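Local coordinates for PbSGBP-B lipoprotein (Prevotella bryantii B14, PDB 6D2Y), which probably binds polysaccharide at the cell surface as a lipoprotein of a polysaccharide utilization locus, and holds a magnesium ion, at residues L55-L60 with F126-I130; L66-K72 with I91-T95; I74-N80 with T109-I115; F156-Y162 with V203-Y207. One frame throughout, in Å; residues are numbered along the deposited sequence.

Contact 1: residues L55-L60 with F126-I130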
loop_
_atom_site.group_PDB
_atom_site.type_symbol
_atom_site.label_atom_id
_atom_site.label_comp_id
_atom_site.label_asym_id
_atom_site.label_seq_id
_atom_site.Cartn_x
_atom_site.Cartn_y
_atom_site.Cartn_z
ATOM N N LEU A 55 -23.742 -27.063 7.007
ATOM C CA LEU A 55 -23.349 -25.744 6.528
ATOM C C LEU A 55 -24.565 -24.833 6.461
ATOM O O LEU A 55 -25.588 -25.199 5.874
ATOM C CB LEU A 55 -22.696 -25.827 5.145
ATOM C CG LEU A 55 -21.455 -26.702 4.985
ATOM C CD1 LEU A 55 -21.043 -26.760 3.523
ATOM C CD2 LEU A 55 -20.314 -26.185 5.848
ATOM N N THR A 56 -24.448 -23.654 7.068
ATOM C CA THR A 56 -25.388 -22.564 6.846
ATOM C C THR A 56 -24.825 -21.511 5.904
ATOM O O THR A 56 -25.516 -20.533 5.601
ATOM C CB THR A 56 -25.781 -21.909 8.175
ATOM O OG1 THR A 56 -24.610 -21.400 8.824
ATOM C CG2 THR A 56 -26.464 -22.917 9.087
ATOM N N SER A 57 -23.590 -21.691 5.440
ATOM C CA SER A 57 -22.938 -20.758 4.533
ATOM C C SER A 57 -21.899 -21.524 3.722
ATOM O O SER A 57 -21.553 -22.664 4.041
ATOM C CB SER A 57 -22.297 -19.598 5.298
ATOM O OG SER A 57 -20.982 -19.936 5.706
ATOM N N ALA A 58 -21.406 -20.886 2.661
ATOM C CA ALA A 58 -20.387 -21.496 1.818
ATOM C C ALA A 58 -19.755 -20.424 0.944
ATOM O O ALA A 58 -20.433 -19.482 0.524
ATOM C CB ALA A 58 -20.975 -22.612 0.942
ATOM N N SER A 59 -18.463 -20.578 0.673
ATOM C CA SER A 59 -17.750 -19.622 -0.152
ATOM C C SER A 59 -18.106 -19.824 -1.622
ATOM O O SER A 59 -18.780 -20.787 -2.000
ATOM C CB SER A 59 -16.244 -19.772 0.036
ATOM O OG SER A 59 -15.912 -19.893 1.408
ATOM N N LEU A 60 -17.639 -18.901 -2.456
ATOM C CA LEU A 60 -17.786 -19.064 -3.894
ATOM C C LEU A 60 -17.011 -20.287 -4.363
ATOM O O LEU A 60 -15.941 -20.604 -3.836
ATOM C CB LEU A 60 -17.295 -17.812 -4.622
ATOM C CG LEU A 60 -17.928 -16.481 -4.214
ATOM C CD1 LEU A 60 -17.082 -15.319 -4.710
ATOM C CD2 LEU A 60 -19.355 -16.377 -4.743
ATOM N N PHE A 126 -29.849 -19.310 3.007
ATOM C CA PHE A 126 -28.476 -19.790 2.903
ATOM C C PHE A 126 -27.599 -18.632 2.451
ATOM O O PHE A 126 -27.939 -17.939 1.487
ATOM C CB PHE A 126 -28.379 -20.962 1.919
ATOM C CG PHE A 126 -27.033 -21.627 1.893
ATOM C CD1 PHE A 126 -26.116 -21.329 0.897
ATOM C CD2 PHE A 126 -26.683 -22.558 2.859
ATOM C CE1 PHE A 126 -24.880 -21.941 0.864
ATOM C CE2 PHE A 126 -25.445 -23.173 2.834
ATOM C CZ PHE A 126 -24.542 -22.864 1.836
ATOM N N GLN A 127 -26.483 -18.425 3.142
ATOM C CA GLN A 127 -25.605 -17.293 2.878
ATOM C C GLN A 127 -24.435 -17.716 2.001
ATOM O O GLN A 127 -23.878 -18.804 2.169
ATOM C CB GLN A 127 -25.079 -16.693 4.183
ATOM C CG GLN A 127 -26.143 -16.477 5.243
ATOM C CD GLN A 127 -25.551 -16.121 6.591
ATOM O OE1 GLN A 127 -25.253 -14.959 6.862
ATOM N NE2 GLN A 127 -25.376 -17.124 7.445
ATOM N N VAL A 128 -24.070 -16.849 1.064
ATOM C CA VAL A 128 -22.895 -17.046 0.225
ATOM C C VAL A 128 -21.776 -16.202 0.820
ATOM O O VAL A 128 -21.846 -14.968 0.818
ATOM C CB VAL A 128 -23.167 -16.672 -1.238
ATOM C CG1 VAL A 128 -21.867 -16.650 -2.028
ATOM C CG2 VAL A 128 -24.158 -17.648 -1.856
ATOM N N THR A 129 -20.749 -16.867 1.341
ATOM C CA THR A 129 -19.662 -16.173 2.019
ATOM C C THR A 129 -18.775 -15.466 1.002
ATOM O O THR A 129 -18.268 -16.091 0.066
ATOM C CB THR A 129 -18.848 -17.160 2.854
ATOM O OG1 THR A 129 -19.541 -17.430 4.079
ATOM C CG2 THR A 129 -17.472 -16.590 3.170
ATOM N N ILE A 130 -18.597 -14.160 1.184
ATOM C CA ILE A 130 -17.748 -13.343 0.328
ATOM C C ILE A 130 -16.624 -12.770 1.179
ATOM O O ILE A 130 -16.800 -12.499 2.372
ATOM C CB ILE A 130 -18.552 -12.221 -0.365
ATOM C CG1 ILE A 130 -19.748 -12.806 -1.118
ATOM C CG2 ILE A 130 -17.671 -11.424 -1.319
ATOM C CD1 ILE A 130 -19.379 -13.501 -2.410
HETATM O O HOH W 1 -15.973 -16.130 -1.255
#

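Contact 2: residues L66-K72 with I91-T95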
loop_
_atom_site.group_PDB
_atom_site.type_symbol
_atom_site.label_atom_id
_atom_site.label_comp_id
_atom_site.label_asym_id
_atom_site.label_seq_id
_atom_site.Cartn_x
_atom_site.Cartn_y
_atom_site.Cartn_z
ATOM N N LEU A 66 -26.975 -31.017 -0.796
ATOM C CA LEU A 66 -28.278 -30.833 -0.175
ATOM C C LEU A 66 -28.807 -32.164 0.338
ATOM O O LEU A 66 -28.624 -33.207 -0.294
ATOM C CB LEU A 66 -29.267 -30.231 -1.175
ATOM C CG LEU A 66 -29.281 -28.718 -1.429
ATOM C CD1 LEU A 66 -27.900 -28.145 -1.687
ATOM C CD2 LEU A 66 -30.188 -28.410 -2.602
ATOM N N VAL A 67 -29.466 -32.127 1.492
ATOM C CA VAL A 67 -30.041 -33.321 2.101
ATOM C C VAL A 67 -31.520 -33.034 2.330
ATOM O O VAL A 67 -31.892 -32.375 3.307
ATOM C CB VAL A 67 -29.334 -33.719 3.401
ATOM C CG1 VAL A 67 -30.091 -34.839 4.099
ATOM C CG2 VAL A 67 -27.906 -34.153 3.104
ATOM N N GLY A 68 -32.361 -33.516 1.422
ATOM C CA GLY A 68 -33.796 -33.335 1.502
ATOM C C GLY A 68 -34.504 -34.446 0.758
ATOM O O GLY A 68 -33.900 -35.492 0.516
ATOM N N ASP A 69 -35.777 -34.260 0.413
ATOM C CA ASP A 69 -36.525 -35.247 -0.358
ATOM C C ASP A 69 -37.153 -34.584 -1.579
ATOM O O ASP A 69 -37.325 -33.362 -1.629
ATOM C CB ASP A 69 -37.628 -35.943 0.473
ATOM C CG ASP A 69 -37.084 -36.712 1.681
ATOM O OD1 ASP A 69 -37.870 -37.456 2.301
ATOM O OD2 ASP A 69 -35.894 -36.579 2.031
ATOM N N ASN A 70 -37.498 -35.419 -2.566
ATOM C CA ASN A 70 -38.027 -34.964 -3.858
ATOM C C ASN A 70 -37.112 -33.928 -4.499
ATOM O O ASN A 70 -37.564 -32.978 -5.139
ATOM C CB ASN A 70 -39.451 -34.421 -3.722
ATOM C CG ASN A 70 -40.432 -35.474 -3.263
ATOM O OD1 ASN A 70 -40.175 -36.669 -3.383
ATOM N ND2 ASN A 70 -41.574 -35.034 -2.746
ATOM N N LEU A 71 -35.803 -34.135 -4.343
ATOM C CA LEU A 71 -34.830 -33.175 -4.848
ATOM C C LEU A 71 -34.729 -33.188 -6.368
ATOM O O LEU A 71 -34.174 -32.249 -6.947
ATOM C CB LEU A 71 -33.459 -33.447 -4.226
ATOM C CG LEU A 71 -33.330 -33.107 -2.740
ATOM C CD1 LEU A 71 -31.874 -33.141 -2.304
ATOM C CD2 LEU A 71 -33.950 -31.750 -2.443
ATOM N N LYS A 72 -35.250 -34.216 -7.032
ATOM C CA LYS A 72 -35.217 -34.229 -8.488
ATOM C C LYS A 72 -36.378 -33.464 -9.112
ATOM O O LYS A 72 -36.479 -33.419 -10.343
ATOM C CB LYS A 72 -35.175 -35.672 -8.992
ATOM C CG LYS A 72 -33.830 -36.339 -8.734
ATOM C CD LYS A 72 -33.926 -37.855 -8.690
ATOM C CE LYS A 72 -33.984 -38.453 -10.085
ATOM N NZ LYS A 72 -35.383 -38.635 -10.556
ATOM N N ILE A 91 -27.747 -35.972 -8.862
ATOM C CA ILE A 91 -28.950 -35.501 -8.176
ATOM C C ILE A 91 -29.840 -36.721 -7.950
ATOM O O ILE A 91 -30.626 -37.109 -8.822
ATOM C CB ILE A 91 -29.693 -34.414 -8.957
ATOM C CG1 ILE A 91 -28.769 -33.229 -9.244
ATOM C CG2 ILE A 91 -30.915 -33.952 -8.177
ATOM C CD1 ILE A 91 -29.400 -32.159 -10.104
ATOM N N THR A 92 -29.718 -37.337 -6.778
ATOM C CA THR A 92 -30.699 -38.323 -6.357
ATOM C C THR A 92 -31.922 -37.601 -5.799
ATOM O O THR A 92 -31.953 -36.372 -5.684
ATOM C CB THR A 92 -30.105 -39.276 -5.321
ATOM O OG1 THR A 92 -30.035 -38.620 -4.047
ATOM C CG2 THR A 92 -28.710 -39.720 -5.739
ATOM N N ASP A 93 -32.951 -38.363 -5.444
ATOM C CA ASP A 93 -34.139 -37.733 -4.888
ATOM C C ASP A 93 -33.978 -37.373 -3.418
ATOM O O ASP A 93 -34.874 -36.741 -2.846
ATOM C CB ASP A 93 -35.362 -38.634 -5.081
ATOM C CG ASP A 93 -36.627 -37.840 -5.355
ATOM O OD1 ASP A 93 -36.611 -36.993 -6.279
ATOM O OD2 ASP A 93 -37.633 -38.063 -4.656
ATOM N N HIS A 94 -32.856 -37.740 -2.797
ATOM C CA HIS A 94 -32.570 -37.359 -1.426
ATOM C C HIS A 94 -31.272 -36.584 -1.260
ATOM O O HIS A 94 -31.038 -36.035 -0.177
ATOM C CB HIS A 94 -32.535 -38.598 -0.517
ATOM C CG HIS A 94 -33.811 -39.376 -0.512
ATOM N ND1 HIS A 94 -35.032 -38.793 -0.249
ATOM C CD2 HIS A 94 -34.063 -40.688 -0.738
ATOM C CE1 HIS A 94 -35.980 -39.709 -0.315
ATOM N NE2 HIS A 94 -35.419 -40.869 -0.608
ATOM N N THR A 95 -30.422 -36.529 -2.285
ATOM C CA THR A 95 -29.191 -35.753 -2.242
ATOM C C THR A 95 -29.009 -35.021 -3.561
ATOM O O THR A 95 -29.209 -35.595 -4.635
ATOM C CB THR A 95 -27.960 -36.634 -1.984
ATOM O OG1 THR A 95 -27.811 -37.573 -3.056
ATOM C CG2 THR A 95 -28.084 -37.378 -0.662
#

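Contact 3: residues I74-N80 with T109-I115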
loop_
_atom_site.group_PDB
_atom_site.type_symbol
_atom_site.label_atom_id
_atom_site.label_comp_id
_atom_site.label_asym_id
_atom_site.label_seq_id
_atom_site.Cartn_x
_atom_site.Cartn_y
_atom_site.Cartn_z
ATOM N N ILE A 74 -36.277 -30.351 -8.599
ATOM C CA ILE A 74 -35.538 -29.107 -8.774
ATOM C C ILE A 74 -35.036 -29.031 -10.209
ATOM O O ILE A 74 -34.234 -29.866 -10.640
ATOM C CB ILE A 74 -34.367 -29.028 -7.789
ATOM C CG1 ILE A 74 -34.865 -29.253 -6.365
ATOM C CG2 ILE A 74 -33.663 -27.686 -7.917
ATOM C CD1 ILE A 74 -33.766 -29.569 -5.406
ATOM N N LYS A 75 -35.493 -28.023 -10.948
ATOM C CA LYS A 75 -34.979 -27.789 -12.291
ATOM C C LYS A 75 -33.829 -26.792 -12.296
ATOM O O LYS A 75 -32.857 -26.972 -13.037
ATOM C CB LYS A 75 -36.103 -27.302 -13.209
ATOM C CG LYS A 75 -36.967 -28.426 -13.743
ATOM C CD LYS A 75 -36.135 -29.677 -13.978
ATOM C CE LYS A 75 -37.008 -30.898 -14.172
ATOM N NZ LYS A 75 -36.576 -31.976 -13.245
ATOM N N GLY A 76 -33.918 -25.748 -11.477
ATOM C CA GLY A 76 -32.853 -24.774 -11.382
ATOM C C GLY A 76 -32.615 -24.380 -9.939
ATOM O O GLY A 76 -33.494 -24.502 -9.082
ATOM N N ILE A 77 -31.398 -23.907 -9.682
ATOM C CA ILE A 77 -31.003 -23.382 -8.381
ATOM C C ILE A 77 -30.291 -22.058 -8.609
ATOM O O ILE A 77 -29.361 -21.982 -9.419
ATOM C CB ILE A 77 -30.083 -24.362 -7.624
ATOM C CG1 ILE A 77 -30.858 -25.600 -7.169
ATOM C CG2 ILE A 77 -29.434 -23.680 -6.434
ATOM C CD1 ILE A 77 -30.031 -26.581 -6.352
ATOM N N LEU A 78 -30.718 -21.019 -7.901
ATOM C CA LEU A 78 -30.000 -19.754 -7.875
ATOM C C LEU A 78 -29.541 -19.455 -6.460
ATOM O O LEU A 78 -30.337 -19.522 -5.519
ATOM C CB LEU A 78 -30.861 -18.603 -8.375
ATOM C CG LEU A 78 -31.155 -18.622 -9.863
ATOM C CD1 LEU A 78 -32.544 -19.200 -10.011
ATOM C CD2 LEU A 78 -31.076 -17.199 -10.456
ATOM N N PHE A 79 -28.262 -19.126 -6.320
ATOM C CA PHE A 79 -27.723 -18.538 -5.102
ATOM C C PHE A 79 -27.792 -17.024 -5.258
ATOM O O PHE A 79 -27.073 -16.449 -6.084
ATOM C CB PHE A 79 -26.290 -19.010 -4.880
ATOM C CG PHE A 79 -26.185 -20.444 -4.465
ATOM C CD1 PHE A 79 -26.161 -21.460 -5.409
ATOM C CD2 PHE A 79 -26.103 -20.779 -3.127
ATOM C CE1 PHE A 79 -26.058 -22.785 -5.021
ATOM C CE2 PHE A 79 -26.000 -22.099 -2.732
ATOM C CZ PHE A 79 -25.977 -23.103 -3.679
ATOM N N ASN A 80 -28.663 -16.382 -4.476
ATOM C CA ASN A 80 -28.976 -14.957 -4.626
ATOM C C ASN A 80 -29.476 -14.755 -6.050
ATOM O O ASN A 80 -30.504 -15.355 -6.410
ATOM C CB ASN A 80 -27.763 -14.116 -4.223
ATOM C CG ASN A 80 -27.291 -14.418 -2.821
ATOM O OD1 ASN A 80 -27.953 -14.074 -1.834
ATOM N ND2 ASN A 80 -26.132 -15.053 -2.722
ATOM N N THR A 109 -29.737 -11.651 -1.053
ATOM C CA THR A 109 -30.886 -11.917 -0.204
ATOM C C THR A 109 -30.630 -13.034 0.793
ATOM O O THR A 109 -31.517 -13.333 1.601
ATOM C CB THR A 109 -32.122 -12.259 -1.051
ATOM O OG1 THR A 109 -31.788 -13.261 -2.021
ATOM C CG2 THR A 109 -32.635 -11.016 -1.763
ATOM N N ASP A 110 -29.446 -13.648 0.770
ATOM C CA ASP A 110 -29.097 -14.749 1.668
ATOM C C ASP A 110 -30.127 -15.871 1.577
ATOM O O ASP A 110 -30.640 -16.373 2.579
ATOM C CB ASP A 110 -28.938 -14.259 3.109
ATOM C CG ASP A 110 -27.672 -13.446 3.311
ATOM O OD1 ASP A 110 -26.767 -13.512 2.451
ATOM O OD2 ASP A 110 -27.580 -12.744 4.339
ATOM N N LYS A 111 -30.439 -16.255 0.343
ATOM C CA LYS A 111 -31.346 -17.356 0.075
ATOM C C LYS A 111 -30.872 -18.099 -1.163
ATOM O O LYS A 111 -30.302 -17.501 -2.081
ATOM C CB LYS A 111 -32.794 -16.867 -0.125
ATOM C CG LYS A 111 -33.420 -16.262 1.127
ATOM C CD LYS A 111 -34.772 -15.630 0.858
ATOM C CE LYS A 111 -35.218 -14.784 2.044
ATOM N NZ LYS A 111 -35.258 -15.573 3.305
HETATM N N MSE A 112 -31.093 -19.408 -1.169
HETATM C CA MSE A 112 -30.888 -20.227 -2.361
HETATM C C MSE A 112 -32.264 -20.603 -2.899
HETATM O O MSE A 112 -33.043 -21.259 -2.209
HETATM C CB MSE A 112 -30.066 -21.478 -2.038
HETATM C CG MSE A 112 -30.402 -22.717 -2.870
HETATM SE SE MSE A 112 -29.175 -24.210 -2.532
HETATM C CE MSE A 112 -30.105 -25.024 -1.062
ATOM N N TYR A 113 -32.571 -20.170 -4.114
ATOM C CA TYR A 113 -33.896 -20.359 -4.686
ATOM C C TYR A 113 -33.928 -21.657 -5.479
ATOM O O TYR A 113 -33.128 -21.850 -6.399
ATOM C CB TYR A 113 -34.280 -19.173 -5.569
ATOM C CG TYR A 113 -34.219 -17.844 -4.853
ATOM C CD1 TYR A 113 -35.314 -17.349 -4.158
ATOM C CD2 TYR A 113 -33.058 -17.084 -4.867
ATOM C CE1 TYR A 113 -35.257 -16.133 -3.499
ATOM C CE2 TYR A 113 -32.991 -15.870 -4.212
ATOM C CZ TYR A 113 -34.093 -15.399 -3.530
ATOM O OH TYR A 113 -34.036 -14.190 -2.876
HETATM N N MSE A 114 -34.846 -22.544 -5.122
HETATM C CA MSE A 114 -35.050 -23.760 -5.892
HETATM C C MSE A 114 -36.249 -23.586 -6.804
HETATM O O MSE A 114 -37.332 -23.212 -6.343
HETATM C CB MSE A 114 -35.252 -24.953 -4.970
HETATM C CG MSE A 114 -34.364 -24.921 -3.753
HETATM SE SE MSE A 114 -34.928 -26.219 -2.431
HETATM C CE MSE A 114 -33.566 -27.499 -2.812
ATOM N N ILE A 115 -36.058 -23.843 -8.099
ATOM C CA ILE A 115 -37.103 -23.656 -9.100
ATOM C C ILE A 115 -37.519 -25.015 -9.647
ATOM O O ILE A 115 -36.682 -25.789 -10.131
ATOM C CB ILE A 115 -36.672 -22.727 -10.247
ATOM C CG1 ILE A 115 -36.221 -21.351 -9.745
ATOM C CG2 ILE A 115 -37.826 -22.547 -11.211
ATOM C CD1 ILE A 115 -35.474 -20.550 -10.791
HETATM O O HOH W 2 -25.494 -14.518 0.334
#

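Contact 4: residues F156-Y162 with V203-Y207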
loop_
_atom_site.group_PDB
_atom_site.type_symbol
_atom_site.label_atom_id
_atom_site.label_comp_id
_atom_site.label_asym_id
_atom_site.label_seq_id
_atom_site.Cartn_x
_atom_site.Cartn_y
_atom_site.Cartn_z
ATOM N N PHE A 156 -14.995 -4.071 -2.162
ATOM C CA PHE A 156 -15.816 -2.960 -1.682
ATOM C C PHE A 156 -17.194 -3.121 -2.309
ATOM O O PHE A 156 -17.472 -2.612 -3.395
ATOM C CB PHE A 156 -15.193 -1.617 -2.041
ATOM C CG PHE A 156 -13.842 -1.386 -1.429
ATOM C CD1 PHE A 156 -13.546 -1.863 -0.162
ATOM C CD2 PHE A 156 -12.868 -0.685 -2.122
ATOM C CE1 PHE A 156 -12.301 -1.646 0.400
ATOM C CE2 PHE A 156 -11.623 -0.466 -1.567
ATOM C CZ PHE A 156 -11.338 -0.948 -0.304
ATOM N N LEU A 157 -18.069 -3.848 -1.623
ATOM C CA LEU A 157 -19.391 -4.175 -2.139
ATOM C C LEU A 157 -20.452 -3.499 -1.280
ATOM O O LEU A 157 -20.512 -3.723 -0.065
ATOM C CB LEU A 157 -19.596 -5.689 -2.182
ATOM C CG LEU A 157 -18.354 -6.460 -2.635
ATOM C CD1 LEU A 157 -18.467 -7.936 -2.294
ATOM C CD2 LEU A 157 -18.115 -6.260 -4.126
ATOM N N ASP A 158 -21.285 -2.680 -1.919
ATOM C CA ASP A 158 -22.301 -1.875 -1.255
ATOM C C ASP A 158 -23.682 -2.356 -1.678
ATOM O O ASP A 158 -23.952 -2.502 -2.876
ATOM C CB ASP A 158 -22.115 -0.395 -1.602
ATOM C CG ASP A 158 -23.128 0.503 -0.920
ATOM O OD1 ASP A 158 -23.177 0.513 0.327
ATOM O OD2 ASP A 158 -23.867 1.213 -1.635
ATOM N N TYR A 159 -24.552 -2.604 -0.699
ATOM C CA TYR A 159 -25.897 -3.098 -0.950
ATOM C C TYR A 159 -26.917 -2.201 -0.263
ATOM O O TYR A 159 -26.606 -1.494 0.699
ATOM C CB TYR A 159 -26.082 -4.539 -0.455
ATOM C CG TYR A 159 -25.187 -5.561 -1.117
ATOM C CD1 TYR A 159 -24.101 -6.104 -0.441
ATOM C CD2 TYR A 159 -25.434 -5.996 -2.413
ATOM C CE1 TYR A 159 -23.285 -7.043 -1.036
ATOM C CE2 TYR A 159 -24.622 -6.937 -3.017
ATOM C CZ TYR A 159 -23.547 -7.458 -2.323
ATOM O OH TYR A 159 -22.731 -8.393 -2.916
ATOM N N ASP A 160 -28.151 -2.247 -0.773
ATOM C CA ASP A 160 -29.248 -1.512 -0.149
ATOM C C ASP A 160 -29.492 -1.996 1.273
ATOM O O ASP A 160 -29.551 -1.196 2.214
ATOM C CB ASP A 160 -30.521 -1.658 -0.985
ATOM C CG ASP A 160 -30.415 -0.979 -2.330
ATOM O OD1 ASP A 160 -31.380 -1.073 -3.121
ATOM O OD2 ASP A 160 -29.372 -0.348 -2.598
ATOM N N ASN A 161 -29.636 -3.310 1.448
ATOM C CA ASN A 161 -29.924 -3.883 2.756
ATOM C C ASN A 161 -28.712 -3.904 3.680
ATOM O O ASN A 161 -28.865 -4.227 4.864
ATOM C CB ASN A 161 -30.485 -5.299 2.592
ATOM C CG ASN A 161 -29.783 -6.084 1.498
ATOM O OD1 ASN A 161 -29.432 -5.537 0.450
ATOM N ND2 ASN A 161 -29.585 -7.376 1.733
ATOM N N TYR A 162 -27.526 -3.570 3.180
ATOM C CA TYR A 162 -26.343 -3.474 4.025
ATOM C C TYR A 162 -25.327 -2.534 3.387
ATOM O O TYR A 162 -24.536 -2.955 2.533
ATOM C CB TYR A 162 -25.723 -4.853 4.261
ATOM C CG TYR A 162 -25.034 -4.981 5.603
ATOM C CD1 TYR A 162 -23.933 -4.193 5.917
ATOM C CD2 TYR A 162 -25.486 -5.888 6.554
ATOM C CE1 TYR A 162 -23.300 -4.303 7.141
ATOM C CE2 TYR A 162 -24.857 -6.005 7.783
ATOM C CZ TYR A 162 -23.766 -5.211 8.071
ATOM O OH TYR A 162 -23.137 -5.323 9.289
ATOM N N VAL A 203 -13.076 0.028 7.134
ATOM C CA VAL A 203 -14.040 -0.116 6.051
ATOM C C VAL A 203 -14.870 -1.359 6.335
ATOM O O VAL A 203 -14.330 -2.469 6.421
ATOM C CB VAL A 203 -13.346 -0.216 4.685
ATOM C CG1 VAL A 203 -14.375 -0.460 3.589
ATOM C CG2 VAL A 203 -12.551 1.045 4.404
ATOM N N SER A 204 -16.179 -1.178 6.484
ATOM C CA SER A 204 -17.073 -2.260 6.870
ATOM C C SER A 204 -18.199 -2.397 5.858
ATOM O O SER A 204 -18.705 -1.397 5.340
ATOM C CB SER A 204 -17.662 -2.020 8.265
ATOM O OG SER A 204 -18.377 -0.798 8.315
ATOM N N ASP A 205 -18.584 -3.638 5.584
ATOM C CA ASP A 205 -19.746 -3.922 4.751
ATOM C C ASP A 205 -20.415 -5.183 5.293
ATOM O O ASP A 205 -20.189 -5.571 6.444
ATOM C CB ASP A 205 -19.343 -4.028 3.267
ATOM C CG ASP A 205 -18.372 -5.165 2.991
ATOM O OD1 ASP A 205 -18.036 -5.924 3.924
ATOM O OD2 ASP A 205 -17.943 -5.298 1.825
ATOM N N LYS A 206 -21.232 -5.831 4.459
ATOM C CA LYS A 206 -21.979 -7.003 4.905
ATOM C C LYS A 206 -21.061 -8.149 5.305
ATOM O O LYS A 206 -21.413 -8.949 6.178
ATOM C CB LYS A 206 -22.939 -7.458 3.804
ATOM C CG LYS A 206 -23.991 -8.455 4.263
ATOM C CD LYS A 206 -24.725 -9.073 3.082
ATOM C CE LYS A 206 -25.787 -10.050 3.552
ATOM N NZ LYS A 206 -25.273 -11.445 3.540
ATOM N N TYR A 207 -19.882 -8.239 4.698
ATOM C CA TYR A 207 -19.026 -9.408 4.834
ATOM C C TYR A 207 -17.903 -9.229 5.849
ATOM O O TYR A 207 -17.085 -10.139 6.005
ATOM C CB TYR A 207 -18.448 -9.784 3.467
ATOM C CG TYR A 207 -19.519 -9.940 2.408
ATOM C CD1 TYR A 207 -20.474 -10.945 2.505
ATOM C CD2 TYR A 207 -19.586 -9.076 1.320
ATOM C CE1 TYR A 207 -21.459 -11.092 1.549
ATOM C CE2 TYR A 207 -20.571 -9.216 0.355
ATOM C CZ TYR A 207 -21.503 -10.226 0.476
ATOM O OH TYR A 207 -22.486 -10.377 -0.477
HETATM O O HOH W 3 -22.342 -4.681 2.343
#

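Contact 1: residues L55-L60 with F126-I130
The phenyl ring of F126 lies with one face under CA of S57, where strand 57-59 pairs in parallel with the end of strand 121-129 and forms an edge of the N-terminal beta sandwich. A chi1 of -172° swings the F126 ring away from its own N and beneath the neighbouring strand. A58 then meets the ring at its edge, CB 3.7 Å from CZ of F126, and the carbonyl oxygen of L55 sits in the ring plane. I64 of strand 63-69 packs on both F126 and A58. Farther along, L60 crosses V128 at about a right angle; its CD2 is 3.7 Å from both CG1 of V128 and CD1 of I130. On the other face, OG of S57 and OG1 of T129 form only a weak hydrogen bond of 3.3 Å. The backbone bond from T129 N to A58 O, at 2.8 Å, is firmer. Beyond it a water donates to T129 O at 2.6 Å and accepts weakly from L60 N.

Contact 2: residues L66-K72 with I91-T95
D93 reaches under the turn at N70-K72 and takes two of its amides. Its backbone O receives L71 N at 3.1 Å in an almost straight bond (178° at the hydrogen), while its carboxylate OD1 accepts K72 N at 3.2 Å from above the carboxylate plane. K72 lays its aliphatic chain along the same loop: CG lies 3.3 Å from I91 O and CD runs past D93 N at 3.4 Å. The chain then bends at its outer torsions, and NZ stays 4.7 Å from D93 OD1, too far for a salt bridge, though a weak attraction is possible. H94 comes in from the strand side. Its imidazole turns an edge to G68 O and to CB of D69, its plane 66° from the D69 carboxylate, and H94 O takes G68 N at 3.3 Å. Beneath, CD1 of L71 packs on the H94 carbonyl carbon. OG1 of T92 accepts from H94 N, an ST turn that leads into antiparallel pairing of T95 with V67 at the start of strand 95-99.

Contact 3: residues I74-N80 with T109-I115
N80 has its CG anti to the carbonyl carbon (chi1 -56°) and its amide twisted to chi2 -71°, which carries OD1 to the backbone of T109 and D110. OD1 accepts both amides, D110 N at 3.0 Å nearly in line with the carbonyl bond and T109 N at 3.1 Å from the side, tilted from the carbonyl plane. M112, extended as far as SE and then bent at chi3, lies side by side with F79: CB sits over the ring face, and SE is 4.2 Å from the ring centroid, 38° off its normal, an oblique Met-aromatic contact. F79 and M112 belong to the antiparallel ladder of strands 74-79 and 111-116, and with I77 and M114 they face the opposing sheet of the sandwich. On the other face CD1 of L78 packs against CD1 of I115, and Y113 turns a ring edge to N80 O, CE2 3.4 Å away. Near the start of strand 74-79, K75 N and G76 N both donate to I115 O, at 2.7 and 3.1 Å, making a classic beta bulge.

Contact 4: residues F156-Y162 with V203-Y207
K206 is the bump here, wedged between the rings of Y162 and Y207 at the end of strand 200-205 in the IPT/TIG domain, an immunoglobulin-like E-set fold. One face of Y162 lies over it in a CH-pi contact, with CA of K206 3.6 Å from the ring centroid and only 14° off the normal. From roughly the opposite direction Y207 offers its own face, CB of K206 standing 4.3 Å above the plane over its centre. The long arm of K206 leaves anti to its backbone N (chi1 -166°), passes the Y162 ring and ends at D110. Y207 in turn fits a hollow in loop 156-162. L157 pushes CD1 to within 3.6 Å of CE2 of Y207, while Y159, crossing at about a right angle, meets that same CE2 with its ring edge, CE1 3.7 Å away. The Y159 hydroxyl is hydrogen-bonded to P105 O. F156 closes the strand side against V203, CE1 to CG1 4.0 Å. The turn is an Asx turn, Y207 N on D205 OD1. Between loop and turn a single water accepts K206 N at 2.7 Å and donates to both Y162 O, at 2.8 Å, and L157 O.

Contacts 1, 2 and 3 build one N-terminal sandwich. Contacts 1 and 3 share a sheet, centres about 13 Å apart, and are joined by a probable hydrogen bond from F126 N to D110 O (3.1 Å). Contact 2 belongs to the facing sheet, and its L66 reaches contact 3 with CD2 3.5 Å from CE of M114. Contact 4 lies in the next domain, its centre about 34 Å from that of contact 2. The domain junction is packed by I130 of contact 1, CG2 3.7 Å from CD1 of L157, and pinned by the salt bridge D110 OD2 to K206 NZ (2.8 Å). All four lie away from the magnesium site of D225, D227, S255, N257 and D452.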